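Coatomer subunit delta (Saccharomyces cerevisiae, PDB 5FJZ) forms part of the coatomer (COPI) coat, which probably carries dilysine-tagged proteins from Golgi back to ER, and binds tryptophan-based motifs of Dsl1 through its mu-homology domain. Local coordinates at residues 35-49 with 99-113. Numbering follows the deposited sequence. Where two conformers were deposited one is given.
Sequences SSELKGVLELRINDH and ANDQSLGVLRWRKVA
The indole of W109 lies flat across the backbone of G40 and V41. One face takes G40 CA, 3.7 Å from the centroid of the five-membered ring in a CH-pi contact, and V41 N over the same face, toward the rim; L42 CB sits in plane at the edge by CZ3, while L38 CD1 comes in obliquely, 3.9 Å from NE1. With CG tucked between its own N and carbonyl carbon (chi1 57°), the ring folds back over the neighbouring strand, and NE1 hydrogen-bonds E21 OE2. A leucine in place of W109 would probably leave the G40 backbone poorly covered and E21 without its indole N-H. A CB on G40 would run into the ring.

Strands 35-46 and 104-113 are antiparallel neighbours in the large mixed sheet of the mu-homology domain, within the region that interacts with Dsl1. Paired backbone bonds run from S36 with A113 to L44 with L104, interrupted by a beta bulge where L42 N binds L107 O and L42 O takes V106 N at 2.9 Å, nearly straight. At the bulge L42 CD2 lies 3.3 Å from V106 CG2, tighter than usual van der Waals contact. Aromatic side chains of the bound peptide pack on L104 and V106, and R108 makes a cation-pi contact with a peptide aromatic side chain.

On the face with K39, R110 NH1 forms a salt bridge with E37 OE2 at 2.7 Å on the anti side, the carboxylate and guanidinium planes 84° apart; R110 NH2 also bridges to E26 of a third subunit. Near the end of strand 35-46, R45 grips D101, in the loop before strand 104-113, side-on: NE meets OD1 from above the carboxylate plane at 2.9 Å, and NH2 meets OD2 on its syn side at 3.0 Å. Beside this pair, one water donates to both E43 OE1 and S103 OG; E43 is also salt-bridged to K20, and S103 OG hydrogen-bonded to N183 of a second subunit.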
loop_
_atom_site.group_PDB
_atom_site.type_symbol
_atom_site.label_atom_id
_atom_site.label_comp_id
_atom_site.label_asym_id
_atom_site.label_seq_id
_atom_site.Cartn_x
_atom_site.Cartn_y
_atom_site.Cartn_z
ATOM N N SER A 35 -18.960 13.221 -5.854
ATOM C CA SER A 35 -17.624 13.730 -5.905
ATOM C C SER A 35 -16.960 13.227 -7.086
ATOM O O SER A 35 -17.438 12.257 -7.731
ATOM C CB SER A 35 -16.778 13.263 -4.707
ATOM O OG SER A 35 -16.802 11.832 -4.637
ATOM N N SER A 36 -15.861 13.895 -7.437
ATOM C CA SER A 36 -15.027 13.520 -8.509
ATOM C C SER A 36 -13.618 14.094 -8.302
ATOM O O SER A 36 -13.401 15.088 -7.618
ATOM C CB SER A 36 -15.604 13.820 -9.934
ATOM O OG SER A 36 -15.920 15.203 -10.088
ATOM N N GLU A 37 -12.662 13.460 -8.948
ATOM C CA GLU A 37 -11.285 13.851 -8.879
ATOM C C GLU A 37 -10.545 13.361 -10.080
ATOM O O GLU A 37 -10.553 12.165 -10.426
ATOM C CB GLU A 37 -10.637 13.343 -7.601
ATOM C CG GLU A 37 -9.121 13.621 -7.506
ATOM C CD GLU A 37 -8.425 12.768 -6.446
ATOM O OE1 GLU A 37 -8.688 11.538 -6.324
ATOM O OE2 GLU A 37 -7.612 13.345 -5.700
ATOM N N LEU A 38 -9.924 14.293 -10.775
ATOM C CA LEU A 38 -9.141 14.041 -11.951
ATOM C C LEU A 38 -7.647 14.243 -11.611
ATOM O O LEU A 38 -7.264 15.303 -11.137
ATOM C CB LEU A 38 -9.599 14.960 -13.093
ATOM C CG LEU A 38 -8.980 15.095 -14.510
ATOM C CD1 LEU A 38 -7.420 15.316 -14.627
ATOM C CD2 LEU A 38 -9.414 14.016 -15.491
ATOM N N LYS A 39 -6.811 13.315 -12.031
ATOM C CA LYS A 39 -5.348 13.440 -11.862
ATOM C C LYS A 39 -4.700 13.328 -13.125
ATOM O O LYS A 39 -5.096 12.466 -13.971
ATOM C CB LYS A 39 -4.865 12.341 -10.909
ATOM C CG LYS A 39 -5.339 12.546 -9.497
ATOM C CD LYS A 39 -5.012 11.324 -8.611
ATOM C CE LYS A 39 -3.782 11.526 -7.763
ATOM N NZ LYS A 39 -3.877 10.683 -6.517
ATOM N N GLY A 40 -3.725 14.180 -13.413
ATOM C CA GLY A 40 -3.018 14.042 -14.711
ATOM C C GLY A 40 -1.532 14.090 -14.595
ATOM O O GLY A 40 -1.037 14.669 -13.662
ATOM N N VAL A 41 -0.857 13.545 -15.587
ATOM C CA VAL A 41 0.585 13.657 -15.686
ATOM C C VAL A 41 0.966 13.809 -17.109
ATOM O O VAL A 41 0.374 13.168 -18.027
ATOM C CB VAL A 41 1.285 12.412 -14.982
ATOM C CG1 VAL A 41 1.062 11.119 -15.742
ATOM C CG2 VAL A 41 2.801 12.573 -14.971
ATOM N N LEU A 42 2.039 14.574 -17.358
ATOM C CA LEU A 42 2.676 14.683 -18.617
ATOM C C LEU A 42 4.034 13.974 -18.529
ATOM O O LEU A 42 4.864 14.345 -17.732
ATOM C CB LEU A 42 2.845 16.167 -18.896
ATOM C CG LEU A 42 3.209 16.263 -20.353
ATOM C CD1 LEU A 42 2.697 17.467 -21.062
ATOM C CD2 LEU A 42 4.687 16.253 -20.459
ATOM N N GLU A 43 4.210 12.912 -19.308
ATOM C CA GLU A 43 5.407 12.102 -19.317
ATOM C C GLU A 43 6.146 12.304 -20.629
ATOM O O GLU A 43 5.542 12.389 -21.723
ATOM C CB GLU A 43 5.066 10.634 -19.191
ATOM C CG GLU A 43 4.555 10.259 -17.821
ATOM C CD GLU A 43 4.201 8.787 -17.692
ATOM O OE1 GLU A 43 4.273 8.036 -18.684
ATOM O OE2 GLU A 43 3.834 8.386 -16.588
ATOM N N LEU A 44 7.455 12.378 -20.526
ATOM C CA LEU A 44 8.354 12.504 -21.655
ATOM C C LEU A 44 9.259 11.285 -21.762
ATOM O O LEU A 44 9.843 10.897 -20.760
ATOM C CB LEU A 44 9.191 13.814 -21.418
ATOM C CG LEU A 44 10.278 14.133 -22.428
ATOM C CD1 LEU A 44 9.651 14.308 -23.784
ATOM C CD2 LEU A 44 11.028 15.396 -21.979
ATOM N N ARG A 45 9.335 10.686 -22.945
ATOM C CA ARG A 45 10.263 9.626 -23.270
ATOM C C ARG A 45 11.147 10.147 -24.408
ATOM O O ARG A 45 10.663 10.605 -25.473
ATOM C CB ARG A 45 9.580 8.376 -23.666
ATOM C CG ARG A 45 8.932 7.540 -22.568
ATOM C CD ARG A 45 8.046 6.439 -23.135
ATOM N NE ARG A 45 8.744 5.550 -24.068
ATOM C CZ ARG A 45 8.164 4.597 -24.826
ATOM N NH1 ARG A 45 6.873 4.415 -24.760
ATOM N NH2 ARG A 45 8.872 3.834 -25.641
ATOM N N ILE A 46 12.438 10.029 -24.211
ATOM C CA ILE A 46 13.410 10.341 -25.224
ATOM C C ILE A 46 14.389 9.199 -25.458
ATOM O O ILE A 46 14.955 8.652 -24.521
ATOM C CB ILE A 46 14.180 11.607 -24.886
ATOM C CG1 ILE A 46 13.186 12.760 -24.723
ATOM C CG2 ILE A 46 15.139 11.948 -26.021
ATOM C CD1 ILE A 46 13.812 14.049 -24.301
ATOM N N ASN A 47 14.554 8.789 -26.713
ATOM C CA ASN A 47 15.421 7.660 -26.969
ATOM C C ASN A 47 16.494 7.954 -27.997
ATOM O O ASN A 47 17.207 7.051 -28.386
ATOM C CB ASN A 47 14.612 6.415 -27.299
ATOM C CG ASN A 47 13.968 6.462 -28.656
ATOM O OD1 ASN A 47 14.142 7.407 -29.466
ATOM N ND2 ASN A 47 13.321 5.383 -28.958
ATOM N N ASP A 48 16.656 9.233 -28.329
ATOM C CA ASP A 48 17.724 9.712 -29.261
ATOM C C ASP A 48 18.444 10.845 -28.604
ATOM O O ASP A 48 17.865 11.902 -28.324
ATOM C CB ASP A 48 17.056 10.117 -30.571
ATOM C CG ASP A 48 18.029 10.713 -31.624
ATOM O OD1 ASP A 48 19.239 10.997 -31.347
ATOM O OD2 ASP A 48 17.525 10.896 -32.758
ATOM N N HIS A 49 19.716 10.641 -28.317
ATOM C CA HIS A 49 20.520 11.611 -27.614
ATOM C C HIS A 49 20.519 13.027 -28.275
ATOM O O HIS A 49 20.659 14.028 -27.623
ATOM C CB HIS A 49 21.964 11.065 -27.459
ATOM C CG HIS A 49 22.280 9.774 -28.205
ATOM N ND1 HIS A 49 21.641 8.559 -27.975
ATOM C CD2 HIS A 49 23.257 9.509 -29.105
ATOM C CE1 HIS A 49 22.191 7.624 -28.729
ATOM N NE2 HIS A 49 23.174 8.174 -29.425
ATOM N N ALA A 99 17.949 10.207 -21.912
ATOM C CA ALA A 99 17.626 9.796 -23.235
ATOM C C ALA A 99 17.801 8.316 -23.454
ATOM O O ALA A 99 18.080 7.895 -24.562
ATOM C CB ALA A 99 18.473 10.624 -24.231
ATOM N N ASN A 100 17.516 7.512 -22.422
ATOM C CA ASN A 100 17.383 6.064 -22.579
ATOM C C ASN A 100 15.935 5.547 -22.400
ATOM O O ASN A 100 15.705 4.494 -21.774
ATOM C CB ASN A 100 18.342 5.359 -21.640
ATOM C CG ASN A 100 19.813 5.583 -22.009
ATOM O OD1 ASN A 100 20.298 5.090 -22.993
ATOM N ND2 ASN A 100 20.510 6.322 -21.196
ATOM N N ASP A 101 15.019 6.220 -23.103
ATOM C CA ASP A 101 13.639 5.881 -23.213
ATOM C C ASP A 101 12.940 5.661 -21.866
ATOM O O ASP A 101 12.037 4.890 -21.777
ATOM C CB ASP A 101 13.441 4.674 -24.093
ATOM C CG ASP A 101 12.179 4.775 -24.959
ATOM O OD1 ASP A 101 11.519 5.804 -24.965
ATOM O OD2 ASP A 101 11.841 3.780 -25.626
ATOM N N GLN A 102 13.365 6.365 -20.848
ATOM C CA GLN A 102 12.701 6.338 -19.522
ATOM C C GLN A 102 11.548 7.278 -19.494
ATOM O O GLN A 102 11.599 8.397 -20.086
ATOM C CB GLN A 102 13.625 6.752 -18.383
ATOM C CG GLN A 102 14.965 6.039 -18.390
ATOM C CD GLN A 102 16.101 6.845 -19.018
ATOM O OE1 GLN A 102 15.917 7.603 -19.990
ATOM N NE2 GLN A 102 17.294 6.646 -18.499
ATOM N N SER A 103 10.503 6.873 -18.792
ATOM C CA SER A 103 9.282 7.715 -18.727
ATOM C C SER A 103 9.550 8.775 -17.674
ATOM O O SER A 103 9.684 8.479 -16.460
ATOM C CB SER A 103 8.000 6.931 -18.370
ATOM O OG SER A 103 7.645 5.990 -19.387
ATOM N N LEU A 104 9.633 10.005 -18.103
ATOM C CA LEU A 104 9.976 11.104 -17.226
ATOM C C LEU A 104 8.729 11.948 -16.951
ATOM O O LEU A 104 8.206 12.603 -17.867
ATOM C CB LEU A 104 11.047 11.966 -17.833
ATOM C CG LEU A 104 12.261 11.274 -18.363
ATOM C CD1 LEU A 104 13.145 12.287 -19.095
ATOM C CD2 LEU A 104 13.080 10.575 -17.280
ATOM N N GLY A 105 8.196 11.857 -15.729
ATOM C CA GLY A 105 7.045 12.676 -15.275
ATOM C C GLY A 105 7.487 14.112 -15.067
ATOM O O GLY A 105 8.435 14.380 -14.281
ATOM N N VAL A 106 6.973 15.027 -15.865
ATOM C CA VAL A 106 7.513 16.412 -15.815
ATOM C C VAL A 106 6.523 17.379 -15.210
ATOM O O VAL A 106 6.887 18.453 -14.747
ATOM C CB VAL A 106 8.079 16.912 -17.166
ATOM C CG1 VAL A 106 9.336 16.114 -17.596
ATOM C CG2 VAL A 106 7.051 17.007 -18.260
ATOM N N LEU A 107 5.258 17.041 -15.312
ATOM C CA LEU A 107 4.208 17.914 -14.881
ATOM C C LEU A 107 3.036 17.073 -14.434
ATOM O O LEU A 107 2.707 16.050 -15.077
ATOM C CB LEU A 107 3.810 18.867 -16.050
ATOM C CG LEU A 107 2.653 19.812 -15.752
ATOM C CD1 LEU A 107 3.148 20.941 -14.840
ATOM C CD2 LEU A 107 2.179 20.426 -17.086
ATOM N N ARG A 108 2.398 17.477 -13.374
ATOM C CA ARG A 108 1.204 16.821 -12.828
ATOM C C ARG A 108 0.154 17.865 -12.444
ATOM O O ARG A 108 0.460 19.056 -12.237
ATOM C CB ARG A 108 1.571 16.147 -11.479
ATOM C CG ARG A 108 2.290 14.852 -11.659
ATOM C CD ARG A 108 2.780 14.411 -10.292
ATOM N NE ARG A 108 3.174 13.000 -10.323
ATOM C CZ ARG A 108 3.829 12.402 -9.327
ATOM N NH1 ARG A 108 4.189 13.089 -8.226
ATOM N NH2 ARG A 108 4.144 11.120 -9.434
ATOM N N TRP A 109 -1.095 17.424 -12.413
ATOM C CA TRP A 109 -2.229 18.254 -12.106
ATOM C C TRP A 109 -3.266 17.428 -11.414
ATOM O O TRP A 109 -3.288 16.232 -11.532
ATOM C CB TRP A 109 -2.729 19.027 -13.360
ATOM C CG TRP A 109 -3.113 18.212 -14.537
ATOM C CD1 TRP A 109 -4.393 17.849 -14.899
ATOM C CD2 TRP A 109 -2.245 17.721 -15.545
ATOM N NE1 TRP A 109 -4.328 17.096 -16.110
ATOM C CE2 TRP A 109 -3.029 17.073 -16.534
ATOM C CE3 TRP A 109 -0.870 17.881 -15.807
ATOM C CZ2 TRP A 109 -2.471 16.449 -17.568
ATOM C CZ3 TRP A 109 -0.349 17.265 -16.863
ATOM C CH2 TRP A 109 -1.098 16.563 -17.728
ATOM N N ARG A 110 -4.159 18.095 -10.697
ATOM C CA ARG A 110 -5.242 17.462 -9.996
ATOM C C ARG A 110 -6.370 18.440 -9.776
ATOM O O ARG A 110 -6.137 19.549 -9.289
ATOM C CB ARG A 110 -4.765 16.979 -8.625
ATOM C CG ARG A 110 -5.789 16.147 -7.884
ATOM C CD ARG A 110 -5.173 15.409 -6.699
ATOM N NE ARG A 110 -5.037 16.276 -5.575
ATOM C CZ ARG A 110 -5.975 16.498 -4.665
ATOM N NH1 ARG A 110 -7.072 15.797 -4.630
ATOM N NH2 ARG A 110 -5.752 17.321 -3.661
ATOM N N LYS A 111 -7.580 17.994 -10.022
ATOM C CA LYS A 111 -8.718 18.868 -9.772
ATOM C C LYS A 111 -9.818 18.051 -9.225
ATOM O O LYS A 111 -9.992 16.863 -9.597
ATOM C CB LYS A 111 -9.146 19.589 -11.064
ATOM C CG LYS A 111 -10.308 20.473 -10.759
ATOM C CD LYS A 111 -10.484 21.575 -11.768
ATOM C CE LYS A 111 -11.747 22.351 -11.485
ATOM N NZ LYS A 111 -11.922 23.239 -12.625
ATOM N N VAL A 112 -10.558 18.662 -8.301
ATOM C CA VAL A 112 -11.647 18.043 -7.635
ATOM C C VAL A 112 -12.963 18.745 -7.956
ATOM O O VAL A 112 -13.021 19.962 -8.195
ATOM C CB VAL A 112 -11.506 17.900 -6.109
ATOM C CG1 VAL A 112 -10.221 17.181 -5.693
ATOM C CG2 VAL A 112 -11.785 19.182 -5.361
ATOM N N ALA A 113 -14.034 18.004 -7.810
ATOM C CA ALA A 113 -15.356 18.639 -7.922
ATOM C C ALA A 113 -16.289 17.992 -6.942
ATOM O O ALA A 113 -16.129 16.788 -6.533
ATOM C CB ALA A 113 -15.850 18.592 -9.366
HETATM O O HOH W 1 6.019 7.518 -20.802
HETATM O O HOH W 2 13.549 9.376 -21.681
#